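Local coordinates for CENP-V/GFA domain-containing protein (Rhodobacter sphaeroides 2.4.1, PDB 3FAC) that is of uncharacterised function but belongs to the zinc-associated Gfa family, so it may act as a carbon-sulfur lyase, at residues A9-V14 against R47-A52; A39-S44 against Y88-A93; A52-L57 against C70-I75. One frame throughout, in Å; residues are numbered along the deposited sequence.

Interaction 1. Residues A9-V14 against R47-A52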
loop_
_atom_site.group_PDB
_atom_site.type_symbol
_atom_site.label_atom_id
_atom_site.label_comp_id
_atom_site.label_asym_id
_atom_site.label_seq_id
_atom_site.Cartn_x
_atom_site.Cartn_y
_atom_site.Cartn_z
ATOM N N ALA A 9 -3.351 -7.740 12.550
ATOM C CA ALA A 9 -3.416 -6.614 13.476
ATOM C C ALA A 9 -3.970 -5.357 12.809
ATOM O O ALA A 9 -4.669 -4.567 13.438
ATOM C CB ALA A 9 -2.022 -6.324 14.044
ATOM N N VAL A 10 -3.659 -5.180 11.530
ATOM C CA VAL A 10 -4.104 -3.994 10.810
ATOM C C VAL A 10 -5.181 -4.276 9.761
ATOM O O VAL A 10 -5.087 -5.238 8.997
ATOM C CB VAL A 10 -2.913 -3.316 10.098
ATOM C CG1 VAL A 10 -3.296 -1.919 9.666
ATOM C CG2 VAL A 10 -1.698 -3.288 11.009
ATOM N N GLU A 11 -6.211 -3.435 9.736
ATOM C CA GLU A 11 -7.274 -3.571 8.750
ATOM C C GLU A 11 -7.673 -2.216 8.193
ATOM O O GLU A 11 -8.002 -1.297 8.941
ATOM C CB GLU A 11 -8.523 -4.239 9.332
ATOM C CG GLU A 11 -9.621 -4.388 8.275
ATOM C CD GLU A 11 -10.854 -5.118 8.769
ATOM O OE1 GLU A 11 -10.707 -6.223 9.332
ATOM O OE2 GLU A 11 -11.974 -4.594 8.573
ATOM N N ILE A 12 -7.642 -2.092 6.874
ATOM C CA ILE A 12 -8.025 -0.846 6.238
ATOM C C ILE A 12 -9.317 -1.038 5.451
ATOM O O ILE A 12 -9.786 -2.163 5.259
ATOM C CB ILE A 12 -6.923 -0.336 5.286
ATOM C CG1 ILE A 12 -6.632 -1.380 4.208
ATOM C CG2 ILE A 12 -5.659 -0.026 6.072
ATOM C CD1 ILE A 12 -5.684 -0.893 3.130
ATOM N N GLU A 13 -9.890 0.078 5.016
ATOM C CA GLU A 13 -11.121 0.090 4.233
ATOM C C GLU A 13 -10.810 1.073 3.113
ATOM O O GLU A 13 -10.835 2.285 3.326
ATOM C CB GLU A 13 -12.274 0.609 5.096
ATOM C CG GLU A 13 -13.633 -0.001 4.791
ATOM C CD GLU A 13 -14.255 0.526 3.518
ATOM O OE1 GLU A 13 -13.624 0.408 2.445
ATOM O OE2 GLU A 13 -15.387 1.057 3.592
ATOM N N VAL A 14 -10.504 0.563 1.923
ATOM C CA VAL A 14 -10.145 1.447 0.816
ATOM C C VAL A 14 -10.878 1.237 -0.505
ATOM O O VAL A 14 -11.240 0.119 -0.868
ATOM C CB VAL A 14 -8.618 1.374 0.545
ATOM C CG1 VAL A 14 -8.223 -0.036 0.156
ATOM C CG2 VAL A 14 -8.229 2.355 -0.540
ATOM N N ARG A 47 -9.475 4.376 4.789
ATOM C CA ARG A 47 -9.766 4.491 6.208
ATOM C C ARG A 47 -9.173 3.318 6.996
ATOM O O ARG A 47 -9.434 2.157 6.686
ATOM C CB ARG A 47 -11.284 4.544 6.408
ATOM C CG ARG A 47 -11.716 4.923 7.814
ATOM C CD ARG A 47 -13.238 5.023 7.957
ATOM N NE ARG A 47 -13.887 3.731 8.182
ATOM C CZ ARG A 47 -14.374 2.945 7.224
ATOM N NH1 ARG A 47 -14.291 3.310 5.950
ATOM N NH2 ARG A 47 -14.958 1.796 7.545
ATOM N N VAL A 48 -8.369 3.628 8.008
ATOM C CA VAL A 48 -7.753 2.606 8.850
ATOM C C VAL A 48 -8.792 2.094 9.847
ATOM O O VAL A 48 -9.158 2.788 10.794
ATOM C CB VAL A 48 -6.540 3.181 9.615
ATOM C CG1 VAL A 48 -5.995 2.150 10.596
ATOM C CG2 VAL A 48 -5.461 3.591 8.628
ATOM N N VAL A 49 -9.263 0.872 9.623
ATOM C CA VAL A 49 -10.282 0.258 10.469
ATOM C C VAL A 49 -9.777 -0.106 11.864
ATOM O O VAL A 49 -10.408 0.234 12.868
ATOM C CB VAL A 49 -10.858 -1.001 9.787
ATOM C CG1 VAL A 49 -11.970 -1.594 10.631
ATOM C CG2 VAL A 49 -11.384 -0.636 8.408
ATOM N N ARG A 50 -8.648 -0.805 11.925
ATOM C CA ARG A 50 -8.067 -1.196 13.202
ATOM C C ARG A 50 -6.562 -1.409 13.074
ATOM O O ARG A 50 -6.048 -1.667 11.984
ATOM C CB ARG A 50 -8.718 -2.485 13.720
ATOM C CG ARG A 50 -8.359 -3.732 12.928
ATOM C CD ARG A 50 -8.497 -4.999 13.773
ATOM N NE ARG A 50 -8.086 -6.187 13.029
ATOM C CZ ARG A 50 -8.752 -6.680 11.990
ATOM N NH1 ARG A 50 -9.865 -6.094 11.582
ATOM N NH2 ARG A 50 -8.295 -7.745 11.351
ATOM N N GLY A 51 -5.862 -1.299 14.198
ATOM C CA GLY A 51 -4.427 -1.501 14.200
ATOM C C GLY A 51 -3.612 -0.249 13.965
ATOM O O GLY A 51 -2.414 -0.330 13.710
ATOM N N ALA A 52 -4.250 0.912 14.044
ATOM C CA ALA A 52 -3.540 2.170 13.836
ATOM C C ALA A 52 -2.331 2.281 14.767
ATOM O O ALA A 52 -1.314 2.864 14.405
ATOM C CB ALA A 52 -4.483 3.345 14.061
#

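Interaction 2. Residues A39-S44 against Y88-A93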
loop_
_atom_site.group_PDB
_atom_site.type_symbol
_atom_site.label_atom_id
_atom_site.label_comp_id
_atom_site.label_asym_id
_atom_site.label_seq_id
_atom_site.Cartn_x
_atom_site.Cartn_y
_atom_site.Cartn_z
ATOM N N ALA A 39 -1.568 0.140 -6.087
ATOM C CA ALA A 39 -2.699 0.682 -6.834
ATOM C C ALA A 39 -3.090 1.967 -6.108
ATOM O O ALA A 39 -3.032 2.025 -4.882
ATOM C CB ALA A 39 -3.855 -0.301 -6.830
ATOM N N THR A 40 -3.486 2.990 -6.857
ATOM C CA THR A 40 -3.841 4.281 -6.268
ATOM C C THR A 40 -5.180 4.335 -5.526
ATOM O O THR A 40 -6.029 3.460 -5.683
ATOM C CB THR A 40 -3.832 5.388 -7.351
ATOM O OG1 THR A 40 -2.544 5.430 -7.977
ATOM C CG2 THR A 40 -4.120 6.749 -6.740
ATOM N N ALA A 41 -5.347 5.376 -4.709
ATOM C CA ALA A 41 -6.569 5.601 -3.942
ATOM C C ALA A 41 -6.588 7.023 -3.370
ATOM O O ALA A 41 -5.629 7.454 -2.735
ATOM C CB ALA A 41 -6.674 4.584 -2.816
ATOM N N ARG A 42 -7.680 7.749 -3.600
ATOM C CA ARG A 42 -7.809 9.115 -3.095
ATOM C C ARG A 42 -7.691 9.118 -1.572
ATOM O O ARG A 42 -8.065 8.144 -0.917
ATOM C CB ARG A 42 -9.164 9.709 -3.487
ATOM C CG ARG A 42 -9.455 9.733 -4.979
ATOM C CD ARG A 42 -10.884 10.198 -5.236
ATOM N NE ARG A 42 -11.244 10.164 -6.651
ATOM C CZ ARG A 42 -10.739 10.977 -7.577
ATOM N NH1 ARG A 42 -9.847 11.899 -7.241
ATOM N NH2 ARG A 42 -11.130 10.867 -8.842
ATOM N N LEU A 43 -7.178 10.212 -1.015
ATOM C CA LEU A 43 -7.026 10.339 0.433
ATOM C C LEU A 43 -8.333 10.059 1.159
ATOM O O LEU A 43 -8.349 9.395 2.197
ATOM C CB LEU A 43 -6.562 11.749 0.810
ATOM C CG LEU A 43 -5.113 12.166 0.564
ATOM C CD1 LEU A 43 -4.916 13.590 1.067
ATOM C CD2 LEU A 43 -4.167 11.213 1.283
ATOM N N SER A 44 -9.426 10.579 0.612
ATOM C CA SER A 44 -10.741 10.393 1.212
ATOM C C SER A 44 -11.361 9.029 0.905
ATOM O O SER A 44 -12.530 8.794 1.207
ATOM C CB SER A 44 -11.682 11.514 0.759
ATOM O OG SER A 44 -11.640 11.680 -0.647
ATOM N N TYR A 88 -2.806 7.525 -2.187
ATOM C CA TYR A 88 -2.242 6.493 -1.341
ATOM C C TYR A 88 -1.824 5.360 -2.263
ATOM O O TYR A 88 -2.436 5.147 -3.307
ATOM C CB TYR A 88 -3.287 5.950 -0.363
ATOM C CG TYR A 88 -3.518 6.755 0.894
ATOM C CD1 TYR A 88 -2.486 6.988 1.802
ATOM C CD2 TYR A 88 -4.791 7.217 1.216
ATOM C CE1 TYR A 88 -2.723 7.657 3.007
ATOM C CE2 TYR A 88 -5.039 7.883 2.413
ATOM C CZ TYR A 88 -4.004 8.098 3.304
ATOM O OH TYR A 88 -4.260 8.738 4.495
ATOM N N GLY A 89 -0.774 4.648 -1.880
ATOM C CA GLY A 89 -0.323 3.514 -2.656
ATOM C C GLY A 89 -0.664 2.331 -1.777
ATOM O O GLY A 89 -0.170 2.240 -0.655
ATOM N N VAL A 90 -1.516 1.435 -2.262
ATOM C CA VAL A 90 -1.925 0.282 -1.469
ATOM C C VAL A 90 -1.332 -1.035 -1.947
ATOM O O VAL A 90 -1.192 -1.270 -3.149
ATOM C CB VAL A 90 -3.465 0.138 -1.455
ATOM C CG1 VAL A 90 -3.876 -1.033 -0.568
ATOM C CG2 VAL A 90 -4.101 1.414 -0.959
ATOM N N ASN A 91 -0.991 -1.892 -0.991
ATOM C CA ASN A 91 -0.436 -3.208 -1.280
ATOM C C ASN A 91 -1.602 -4.092 -1.760
ATOM O O ASN A 91 -2.450 -4.496 -0.960
ATOM C CB ASN A 91 0.169 -3.795 -0.001
ATOM C CG ASN A 91 1.052 -5.002 -0.262
ATOM O OD1 ASN A 91 0.775 -5.820 -1.136
ATOM N ND2 ASN A 91 2.119 -5.126 0.518
ATOM N N VAL A 92 -1.643 -4.384 -3.059
ATOM C CA VAL A 92 -2.716 -5.207 -3.624
ATOM C C VAL A 92 -2.854 -6.571 -2.939
ATOM O O VAL A 92 -3.954 -7.108 -2.825
ATOM C CB VAL A 92 -2.509 -5.455 -5.154
ATOM C CG1 VAL A 92 -2.336 -4.130 -5.889
ATOM C CG2 VAL A 92 -1.308 -6.359 -5.387
ATOM N N ALA A 93 -1.737 -7.123 -2.480
ATOM C CA ALA A 93 -1.747 -8.425 -1.834
ATOM C C ALA A 93 -2.474 -8.464 -0.494
ATOM O O ALA A 93 -2.817 -9.539 -0.007
ATOM C CB ALA A 93 -0.326 -8.928 -1.667
#

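Interaction 3. Residues A52-L57 against C70-I75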
loop_
_atom_site.group_PDB
_atom_site.type_symbol
_atom_site.label_atom_id
_atom_site.label_comp_id
_atom_site.label_asym_id
_atom_site.label_seq_id
_atom_site.Cartn_x
_atom_site.Cartn_y
_atom_site.Cartn_z
ATOM N N ALA A 52 -4.250 0.912 14.044
ATOM C CA ALA A 52 -3.540 2.170 13.836
ATOM C C ALA A 52 -2.331 2.281 14.767
ATOM O O ALA A 52 -1.314 2.864 14.405
ATOM C CB ALA A 52 -4.483 3.345 14.061
ATOM N N GLU A 53 -2.443 1.708 15.961
ATOM C CA GLU A 53 -1.361 1.756 16.936
ATOM C C GLU A 53 -0.260 0.736 16.660
ATOM O O GLU A 53 0.820 0.809 17.246
ATOM C CB GLU A 53 -1.905 1.509 18.345
ATOM C CG GLU A 53 -2.267 0.054 18.616
ATOM C CD GLU A 53 -3.695 -0.292 18.231
ATOM O OE1 GLU A 53 -4.227 0.307 17.268
ATOM O OE2 GLU A 53 -4.278 -1.180 18.889
ATOM N N ASN A 54 -0.533 -0.213 15.770
ATOM C CA ASN A 54 0.433 -1.259 15.447
ATOM C C ASN A 54 1.171 -1.003 14.137
ATOM O O ASN A 54 1.942 -1.843 13.677
ATOM C CB ASN A 54 -0.279 -2.613 15.399
ATOM C CG ASN A 54 0.672 -3.780 15.546
ATOM O OD1 ASN A 54 1.136 -4.352 14.560
ATOM N ND2 ASN A 54 0.975 -4.137 16.789
ATOM N N LEU A 55 0.934 0.161 13.539
ATOM C CA LEU A 55 1.592 0.514 12.289
ATOM C C LEU A 55 2.827 1.375 12.504
ATOM O O LEU A 55 2.870 2.202 13.410
ATOM C CB LEU A 55 0.625 1.253 11.364
ATOM C CG LEU A 55 -0.322 0.400 10.517
ATOM C CD1 LEU A 55 -1.241 1.321 9.719
ATOM C CD2 LEU A 55 0.484 -0.506 9.577
ATOM N N THR A 56 3.837 1.172 11.665
ATOM C CA THR A 56 5.065 1.946 11.754
ATOM C C THR A 56 5.179 2.902 10.578
ATOM O O THR A 56 4.872 2.553 9.436
ATOM C CB THR A 56 6.304 1.043 11.781
ATOM O OG1 THR A 56 6.265 0.217 12.953
ATOM C CG2 THR A 56 7.573 1.892 11.806
ATOM N N LEU A 57 5.621 4.117 10.869
ATOM C CA LEU A 57 5.776 5.142 9.851
ATOM C C LEU A 57 7.233 5.268 9.443
ATOM O O LEU A 57 8.125 5.334 10.290
ATOM C CB LEU A 57 5.276 6.483 10.390
ATOM C CG LEU A 57 5.604 7.730 9.573
ATOM C CD1 LEU A 57 4.936 7.653 8.200
ATOM C CD2 LEU A 57 5.133 8.951 10.334
ATOM N N CYS A 70 3.055 -2.845 9.178
ATOM C CA CYS A 70 2.707 -3.478 10.444
ATOM C C CYS A 70 3.958 -3.846 11.244
ATOM O O CYS A 70 4.829 -4.548 10.745
ATOM C CB CYS A 70 1.872 -4.726 10.165
ATOM S SG CYS A 70 1.369 -5.619 11.640
ATOM N N ARG A 71 4.041 -3.382 12.488
ATOM C CA ARG A 71 5.210 -3.655 13.331
ATOM C C ARG A 71 5.366 -5.125 13.715
ATOM O O ARG A 71 6.452 -5.559 14.096
ATOM C CB ARG A 71 5.152 -2.806 14.611
ATOM C CG ARG A 71 4.027 -3.198 15.557
ATOM C CD ARG A 71 3.741 -2.125 16.605
ATOM N NE ARG A 71 4.844 -1.940 17.542
ATOM C CZ ARG A 71 5.212 -2.827 18.466
ATOM N NH1 ARG A 71 4.562 -3.980 18.589
ATOM N NH2 ARG A 71 6.236 -2.561 19.269
ATOM N N THR A 72 4.287 -5.894 13.604
ATOM C CA THR A 72 4.323 -7.302 13.975
ATOM C C THR A 72 4.734 -8.232 12.839
ATOM O O THR A 72 5.712 -8.972 12.966
ATOM C CB THR A 72 2.956 -7.765 14.528
ATOM O OG1 THR A 72 2.572 -6.912 15.610
ATOM C CG2 THR A 72 3.038 -9.189 15.047
ATOM N N CYS A 73 3.989 -8.202 11.736
ATOM C CA CYS A 73 4.295 -9.066 10.606
ATOM C C CYS A 73 5.182 -8.382 9.561
ATOM O O CYS A 73 5.649 -9.015 8.610
ATOM C CB CYS A 73 2.994 -9.575 9.970
ATOM S SG CYS A 73 1.775 -8.301 9.569
ATOM N N GLY A 74 5.416 -7.088 9.745
ATOM C CA GLY A 74 6.262 -6.350 8.823
ATOM C C GLY A 74 5.667 -6.116 7.448
ATOM O O GLY A 74 6.355 -5.626 6.553
ATOM N N ILE A 75 4.389 -6.447 7.273
ATOM C CA ILE A 75 3.731 -6.276 5.980
ATOM C C ILE A 75 3.358 -4.838 5.632
ATOM O O ILE A 75 2.672 -4.151 6.389
ATOM C CB ILE A 75 2.455 -7.138 5.890
ATOM C CG1 ILE A 75 2.818 -8.621 6.014
ATOM C CG2 ILE A 75 1.722 -6.850 4.581
ATOM C CD1 ILE A 75 3.820 -9.108 4.966
#

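Interaction 1. Residues A9-V14 against R47-A52
Glu-11 to Val-14 and Arg-47 to Arg-50 run antiparallel, their short axes 147° apart, with Glu-11 N bonded to Arg-50 O at 2.9 Å and Glu-13 N to Arg-47 O at 2.7 Å. Arg-50 N and Arg-47 N return bonds to Glu-11 O and Glu-13 O. Val-49 and Arg-50 both face Glu-11, a classic beta bulge; Arg-50 N makes the sound bond to Glu-11 O, while that from Val-49 N is weak and bent. The extra residue turns Val-49 toward strand 11-14, where its CG2 lies 3.6 Å from Glu-13 CB. In the beta-tent fold of this family, the pairing joins the middle and one outer strand of a three-stranded sheet, with strand 2-4 beyond 11-14. Glu-11 and Arg-50 share a face. Arg-50 CG sits between backbone N and carbonyl carbon (chi1 70°), bringing the guanidinium round so that Glu-11 CB lies over one face, 3.2 Å from the plane and toward the rim, and NH1 meets OE1 in a salt bridge, though their modelled 2.4 Å is doubtfully short. Arg-50 NH2 holds Gly-8 O. Arg-47 NH1 makes a weak salt bridge to Glu-13 OE2 at 3.4 Å; that oxygen lies in the guanidinium plane, at its edge, the carboxylate turned 87° to it. Gly-51 is needed where Ala-9 O comes within 3.2 Å of its CA: any CB would collide with that oxygen.

Interaction 2. Residues A39-S44 against Y88-A93
Leu-43 lays its CD2 methyl over one face of the Tyr-88 ring, 3.9 Å from the ring centroid and 23° off the normal, a CH-pi contact. The two side chains cross at about a right angle, and the methyl is a small knob set toward the rim of a flat surface, nearest CE2 at 3.6 Å. Tyr-88 CG lies anti to its own carbonyl carbon (chi1 -82°), and this turn carries the ring beyond the last residues of strand 38-42, where Arg-42 O stands at its edge. A flat aromatic suits this place: one face takes the Leu-43 methyl and its edge meets the backbone at Arg-42 O.

Along the paired backbones the bumps are much smaller. Ala-41 CB fits between Tyr-88 CB, 4.4 Å away, and Val-90 CG2, 4.5 Å away; Ala-39 CB meets Val-92 CG1 at 4.2 Å. Alanine's single methyl suits this face, where the bulkier Val-90 lies alongside. The strand ladder is slack: Tyr-88 N reaches Ala-41 O at 2.9 Å and Val-90 N reaches Ala-39 O at 3.1 Å, but the return bond from Ala-39 N to Val-90 O is weak, and the N-to-C directions of the two short strands are 132° apart, well short of fully antiparallel. After Val-90, Asn-91 OD1 accepts from Ala-93 N in an Asx turn, while its ND2 bonds to Tyr-76 O.

Strand 38-42 is an outer strand of a five-stranded antiparallel sheet, and 87-91 lies between it and 76-80, from which His-78 meets Tyr-88 edge-to-face. The alanine and valine face packs on the smaller sheet, with Val-14 against Ala-41 and both Ile-12 and Leu-46 against Val-90.

Interaction 3. Residues A52-L57 against C70-I75
Asn-54 O takes the backbone N-H of Arg-71 at 2.9 Å in an almost straight bond (175°). The same oxygen is flanked by the aliphatic part of Arg-71, whose CG comes to 3.1 Å of it, so the long arginine serves here as a hydrocarbon arm laid across the asparagine. Their side chains cross at about a right angle, and Asn-54 ND2 stands near the guanidinium plane, at its edge.

The Asn-54 amide supplies the second polar link. With CG anti to the backbone N (chi1 -160°), it reaches over to Thr-72, whose hydroxyl OG1 donates to OD1 at 3.1 Å, in the amide plane and on a lone pair. OD1 also lies near Cys-70 SG, whose place is less sure. An alanine here would remove the amide and would probably leave the Thr-72 hydroxyl without this acceptor and the turn less firmly tied to residues 52-57. Next along the chain, Leu-55 pairs with Cys-70 as an antiparallel non-hydrogen-bonded pair, CA to CA 4.5 Å, and its CD2 methyl approaches Cys-70 N to 3.5 Å. Thr-56 OG1 rests on Arg-71 CB at 3.6 Å.

The Cys-x-x-Cys turn of Cys-70 and Cys-73, close to Cys-5 and Cys-7, is consistent with a zinc site as in Gfa relatives, but in this structure Cys-73 is disulfide-bonded to Cys-7. Gly-74, at positive phi, lets the chain turn back for Cys-70 N to bond Ile-75 O. The turn links strands 66-70 and 76-80; strand 55-58 forms the outer edge of the five-stranded sheet beside 66-70, and Leu-55 reaches on to Thr-77 and His-78 in the strand beyond.

Overall arrangement
From the N terminus, interaction 1 opens at residues 9-14 and closes a loop when 47-52 returns beside them, joining two strands of the three-stranded sheet. Within that loop, residues 39-44 begin interaction 2, which closes only at 88-93, so the two contacts cross along the chain. Interaction 3 starts at Ala-52, where interaction 1 ends, closes a short loop at 70-75, and is nested inside the loop closed by interaction 2. Interactions 2 and 3 lie near opposite outer strands of the five-stranded sheet, their centres about 17 Å apart. Residues 9-14 bridge them: Val-14 and Ile-12 pack on interaction 2, while Val-10 and Ala-9 pack on interaction 3, joining the two sheets.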